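Periplasmic solute binding protein (PDB 4CL2) binds manganese and zinc ions in the periplasm and probably passes them to a membrane transporter for uptake into the cell. Local coordinates at residues 54-59 / 126-131; 19-24 / 119-124. One frame throughout, in Å; residues are numbered along the deposited sequence.

From the N terminus the chain forms strand 6-9, helix 12-22, and strand 27-30, then helix 45-53 and strand 56-59 before it returns along helix 111-128. Contact 2 closes a loop of 94 residues between 19-24 and 119-124. Contact 1 closes one of 66 residues, from 54-59, inside that loop, to 126-131, beyond 119-124; the two therefore cross and neither nests within the other. Both use helix 111-128: contact 2 joins it to helix 12-22, and contact 1 sets its C-terminal end against the parallel sheet. Their centres lie about 9 Å apart, and Leu58 of contact 1 packs against Ile121 of contact 2 in the N-terminal domain.

Contact 1: residues 54-59 / 126-131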
loop_
_atom_site.group_PDB
_atom_site.type_symbol
_atom_site.label_atom_id
_atom_site.label_comp_id
_atom_site.label_asym_id
_atom_site.label_seq_id
_atom_site.Cartn_x
_atom_site.Cartn_y
_atom_site.Cartn_z
ATOM N N ALA A 54 -4.283 20.277 10.864
ATOM C CA ALA A 54 -5.221 19.399 10.182
ATOM C C ALA A 54 -6.672 19.660 10.619
ATOM O O ALA A 54 -7.014 19.666 11.801
ATOM C CB ALA A 54 -4.853 17.961 10.439
ATOM N N ASP A 55 -7.528 19.799 9.607
ATOM C CA ASP A 55 -8.971 19.765 9.794
ATOM C C ASP A 55 -9.548 18.346 9.703
ATOM O O ASP A 55 -10.714 18.142 10.012
ATOM C CB ASP A 55 -9.610 20.710 8.725
ATOM C CG ASP A 55 -9.188 22.116 8.918
ATOM O OD1 ASP A 55 -9.418 22.663 10.023
ATOM O OD2 ASP A 55 -8.590 22.698 8.019
ATOM N N LEU A 56 -8.759 17.400 9.216
ATOM C CA LEU A 56 -9.155 16.001 8.937
ATOM C C LEU A 56 -7.848 15.236 8.894
ATOM O O LEU A 56 -6.861 15.761 8.269
ATOM C CB LEU A 56 -9.893 15.924 7.606
ATOM C CG LEU A 56 -10.327 14.559 7.131
ATOM C CD1 LEU A 56 -11.294 13.940 8.088
ATOM C CD2 LEU A 56 -10.922 14.701 5.738
ATOM N N ILE A 57 -7.806 14.067 9.536
ATOM C CA ILE A 57 -6.619 13.202 9.502
ATOM C C ILE A 57 -7.029 11.875 8.870
ATOM O O ILE A 57 -7.982 11.256 9.310
ATOM C CB ILE A 57 -6.017 13.007 10.879
ATOM C CG1 ILE A 57 -5.581 14.355 11.443
ATOM C CG2 ILE A 57 -4.848 12.045 10.795
ATOM C CD1 ILE A 57 -5.051 14.300 12.863
ATOM N N LEU A 58 -6.331 11.500 7.798
ATOM C CA LEU A 58 -6.642 10.277 7.067
ATOM C C LEU A 58 -5.556 9.216 7.338
ATOM O O LEU A 58 -4.382 9.400 7.011
ATOM C CB LEU A 58 -6.711 10.567 5.595
ATOM C CG LEU A 58 -7.719 11.596 5.114
ATOM C CD1 LEU A 58 -7.536 11.785 3.592
ATOM C CD2 LEU A 58 -9.141 11.145 5.491
ATOM N N CYS A 59 -5.971 8.147 7.996
ATOM C CA CYS A 59 -5.063 7.036 8.386
ATOM C C CYS A 59 -5.428 5.793 7.559
ATOM O O CYS A 59 -6.578 5.594 7.182
ATOM C CB CYS A 59 -5.203 6.685 9.867
ATOM S SG CYS A 59 -4.406 7.960 10.913
ATOM N N THR A 126 -16.025 15.117 1.472
ATOM C CA THR A 126 -17.360 15.674 1.219
ATOM C C THR A 126 -18.005 16.070 2.559
ATOM O O THR A 126 -18.632 17.136 2.671
ATOM C CB THR A 126 -18.196 14.704 0.346
ATOM O OG1 THR A 126 -17.529 14.466 -0.893
ATOM C CG2 THR A 126 -19.607 15.184 0.127
ATOM N N ALA A 127 -17.818 15.261 3.592
ATOM C CA ALA A 127 -18.362 15.593 4.906
ATOM C C ALA A 127 -17.659 16.821 5.496
ATOM O O ALA A 127 -18.287 17.648 6.166
ATOM C CB ALA A 127 -18.230 14.430 5.835
ATOM N N LEU A 128 -16.351 16.905 5.274
ATOM C CA LEU A 128 -15.571 18.032 5.716
ATOM C C LEU A 128 -15.949 19.323 4.979
ATOM O O LEU A 128 -15.990 20.406 5.599
ATOM C CB LEU A 128 -14.071 17.767 5.519
ATOM C CG LEU A 128 -13.068 18.888 5.852
ATOM C CD1 LEU A 128 -13.043 19.136 7.373
ATOM C CD2 LEU A 128 -11.698 18.559 5.265
ATOM N N ASP A 129 -16.205 19.221 3.673
ATOM C CA ASP A 129 -16.286 20.376 2.789
ATOM C C ASP A 129 -17.452 20.215 1.826
ATOM O O ASP A 129 -17.277 20.019 0.623
ATOM C CB ASP A 129 -14.969 20.492 2.030
ATOM C CG ASP A 129 -14.912 21.707 1.135
ATOM O OD1 ASP A 129 -15.539 22.737 1.452
ATOM O OD2 ASP A 129 -14.139 21.658 0.136
ATOM N N PRO A 130 -18.654 20.235 2.373
ATOM C CA PRO A 130 -19.825 19.841 1.582
ATOM C C PRO A 130 -20.156 20.754 0.428
ATOM O O PRO A 130 -20.798 20.299 -0.541
ATOM C CB PRO A 130 -20.946 19.769 2.615
ATOM C CG PRO A 130 -20.457 20.505 3.780
ATOM C CD PRO A 130 -18.991 20.392 3.793
ATOM N N SER A 131 -19.670 21.998 0.474
ATOM C CA SER A 131 -19.943 22.904 -0.601
ATOM C C SER A 131 -19.257 22.490 -1.911
ATOM O O SER A 131 -19.637 22.987 -2.980
ATOM C CB SER A 131 -19.608 24.352 -0.243
ATOM O OG SER A 131 -18.219 24.476 -0.218
#
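Leu56 and Leu128 both turn CG away from their own backbone N, with chi1 of 178° and 176°, which carries their branched ends toward each other. The two side chains lie aslant, neither parallel nor perpendicular. CD2 of Leu128 sits 4.0 Å from CB of Leu56 and equally far from Leu56 CD2, an ordinary van der Waals contact. The other methyl of Leu128, CD1, reaches the preceding residue, 3.7 Å from Asp55 O and 4.0 Å from Asp55 CB. The forked leucine tip suits this place because its two methyls can rest on two successive residues at once. Strand 56-59 is an inner strand of the four-stranded parallel sheet of an alpha/beta domain, and Leu128 lies in the last turn of helix 111-128, which packs on that sheet; Val7 of the adjacent strand 6-9 touches both leucines. Asp55 adds only its CB to the apolar contact. Its carboxylate is engaged elsewhere, OD2 accepting a hydrogen bond from Val6 N and OD1 forming a salt bridge with Lys76. Beyond Leu128 the chain leaves the helix at Asp129, whose OD2 is hydrogen-bonded to Asn132 ND2 and Tyr136 OH.

Contact 2: residues 19-24 / 119-124; sequences QNIAKD and ENIRKA
Ile21 meets Ile121 and Arg122 of helix 111-128 with the two branches of its side chain. Its CB points at that helix and divides the work between them. Ile21 CG2, anti to the backbone N, lies over the backbone of Arg122, 4.1 Å from Arg122 CA. Ile21 CG1 takes the second position, anti to the carbonyl carbon (chi1 -59°), and places Ile21 CD1 3.7 Å from Ile121 CG2. The two isoleucines cross at about a right angle, with CD1 of Ile21 resting on the CB and CG2 of Ile121. Beta-branched side chains suit this spot, being bulky close to the backbone where the helices approach. Arg122 offers only its aliphatic base here; its guanidinium leads away and grips Glu119, one turn earlier, side-on. Arg122 NE donates to Glu119 OE1 at 2.9 Å and Arg122 NH2 to Glu119 OE2 at 2.7 Å. Both bonds are nearly straight (177°) and use the syn sides of the oxygens, though the carboxylate is tilted against the guanidinium plane; the pair fixes the guanidinium's rotation. Ile121 also touches Leu58 of strand 56-59. Helix 12-22, the connection of a beta-alpha-beta crossover, and helix 111-128 thus pack beside each other on a parallel sheet, as in a Rossmann-like alpha/beta domain.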
loop_
_atom_site.group_PDB
_atom_site.type_symbol
_atom_site.label_atom_id
_atom_site.label_comp_id
_atom_site.label_asym_id
_atom_site.label_seq_id
_atom_site.Cartn_x
_atom_site.Cartn_y
_atom_site.Cartn_z
ATOM N N GLN A 19 -4.796 13.886 -2.934
ATOM C CA GLN A 19 -4.533 14.954 -3.888
ATOM C C GLN A 19 -5.272 14.749 -5.171
ATOM O O GLN A 19 -5.735 15.709 -5.766
ATOM C CB GLN A 19 -3.032 15.070 -4.154
ATOM C CG GLN A 19 -2.618 16.163 -5.124
ATOM C CD GLN A 19 -2.970 17.575 -4.647
ATOM O OE1 GLN A 19 -3.051 17.863 -3.458
ATOM N NE2 GLN A 19 -3.213 18.453 -5.595
ATOM N N ASN A 20 -5.421 13.510 -5.617
ATOM C CA ASN A 20 -6.150 13.300 -6.858
ATOM C C ASN A 20 -7.649 13.498 -6.735
ATOM O O ASN A 20 -8.339 13.816 -7.714
ATOM C CB ASN A 20 -5.868 11.910 -7.379
ATOM C CG ASN A 20 -4.582 11.866 -8.137
ATOM O OD1 ASN A 20 -4.499 12.285 -9.309
ATOM N ND2 ASN A 20 -3.537 11.440 -7.472
ATOM N N ILE A 21 -8.184 13.322 -5.530
ATOM C CA ILE A 21 -9.604 13.544 -5.313
ATOM C C ILE A 21 -9.882 15.026 -5.039
ATOM O O ILE A 21 -10.886 15.554 -5.479
ATOM C CB ILE A 21 -10.138 12.613 -4.210
ATOM C CG1 ILE A 21 -9.914 11.103 -4.573
ATOM C CG2 ILE A 21 -11.597 12.870 -3.889
ATOM C CD1 ILE A 21 -9.832 10.240 -3.353
ATOM N N ALA A 22 -9.002 15.694 -4.290
ATOM C CA ALA A 22 -9.278 17.051 -3.881
ATOM C C ALA A 22 -8.801 18.091 -4.875
ATOM O O ALA A 22 -9.375 19.160 -4.958
ATOM C CB ALA A 22 -8.634 17.295 -2.560
ATOM N N LYS A 23 -7.783 17.784 -5.661
ATOM C CA LYS A 23 -7.224 18.707 -6.646
ATOM C C LYS A 23 -7.112 20.128 -6.165
ATOM O O LYS A 23 -7.600 21.059 -6.810
ATOM C CB LYS A 23 -8.015 18.700 -7.905
ATOM C CG LYS A 23 -8.003 17.376 -8.563
ATOM C CD LYS A 23 -8.794 17.489 -9.830
ATOM C CE LYS A 23 -8.286 16.500 -10.848
ATOM N NZ LYS A 23 -8.537 17.086 -12.193
ATOM N N ASP A 24 -6.485 20.302 -5.044
ATOM C CA ASP A 24 -6.299 21.746 -4.598
ATOM C C ASP A 24 -7.520 22.487 -4.029
ATOM O O ASP A 24 -7.365 23.664 -3.605
ATOM C CB ASP A 24 -5.627 22.645 -5.651
ATOM C CG ASP A 24 -4.262 22.124 -6.102
ATOM O OD1 ASP A 24 -3.475 21.581 -5.288
ATOM O OD2 ASP A 24 -3.959 22.289 -7.291
ATOM N N GLU A 119 -13.158 5.877 -2.399
ATOM C CA GLU A 119 -14.523 6.125 -1.944
ATOM C C GLU A 119 -14.520 6.662 -0.523
ATOM O O GLU A 119 -15.256 7.613 -0.202
ATOM C CB GLU A 119 -15.391 4.872 -2.087
ATOM C CG GLU A 119 -16.721 5.015 -1.388
ATOM C CD GLU A 119 -17.592 6.144 -1.897
ATOM O OE1 GLU A 119 -17.303 6.723 -2.990
ATOM O OE2 GLU A 119 -18.549 6.503 -1.172
ATOM N N ASN A 120 -13.727 6.037 0.368
ATOM C CA ASN A 120 -13.744 6.500 1.754
ATOM C C ASN A 120 -13.165 7.899 1.841
ATOM O O ASN A 120 -13.604 8.707 2.701
ATOM C CB ASN A 120 -12.918 5.534 2.632
ATOM C CG ASN A 120 -13.690 4.272 2.925
ATOM O OD1 ASN A 120 -14.913 4.300 2.922
ATOM N ND2 ASN A 120 -13.014 3.171 3.131
ATOM N N ILE A 121 -12.184 8.219 1.015
ATOM C CA ILE A 121 -11.571 9.552 1.069
ATOM C C ILE A 121 -12.554 10.587 0.469
ATOM O O ILE A 121 -12.722 11.695 1.005
ATOM C CB ILE A 121 -10.174 9.576 0.411
ATOM C CG1 ILE A 121 -9.203 8.781 1.287
ATOM C CG2 ILE A 121 -9.633 11.017 0.267
ATOM C CD1 ILE A 121 -7.901 8.438 0.611
ATOM N N ARG A 122 -13.170 10.235 -0.648
ATOM C CA ARG A 122 -14.229 11.086 -1.233
ATOM C C ARG A 122 -15.308 11.420 -0.186
ATOM O O ARG A 122 -15.696 12.589 0.008
ATOM C CB ARG A 122 -14.869 10.431 -2.451
ATOM C CG ARG A 122 -15.964 11.289 -3.063
ATOM C CD ARG A 122 -17.010 10.466 -3.778
ATOM N NE ARG A 122 -17.755 9.590 -2.832
ATOM C CZ ARG A 122 -18.643 10.012 -1.947
ATOM N NH1 ARG A 122 -18.983 11.273 -1.851
ATOM N NH2 ARG A 122 -19.219 9.153 -1.124
ATOM N N LYS A 123 -15.778 10.384 0.519
ATOM C CA LYS A 123 -16.806 10.563 1.525
ATOM C C LYS A 123 -16.355 11.483 2.632
ATOM O O LYS A 123 -17.102 12.372 3.050
ATOM C CB LYS A 123 -17.217 9.159 2.051
ATOM C CG LYS A 123 -18.363 9.250 3.033
ATOM C CD LYS A 123 -18.805 7.865 3.544
ATOM C CE LYS A 123 -18.401 6.651 2.748
ATOM N NZ LYS A 123 -18.792 5.427 3.546
ATOM N N ALA A 124 -15.121 11.286 3.113
ATOM C CA ALA A 124 -14.617 12.139 4.187
ATOM C C ALA A 124 -14.408 13.595 3.761
ATOM O O ALA A 124 -14.728 14.525 4.503
ATOM C CB ALA A 124 -13.335 11.524 4.749
#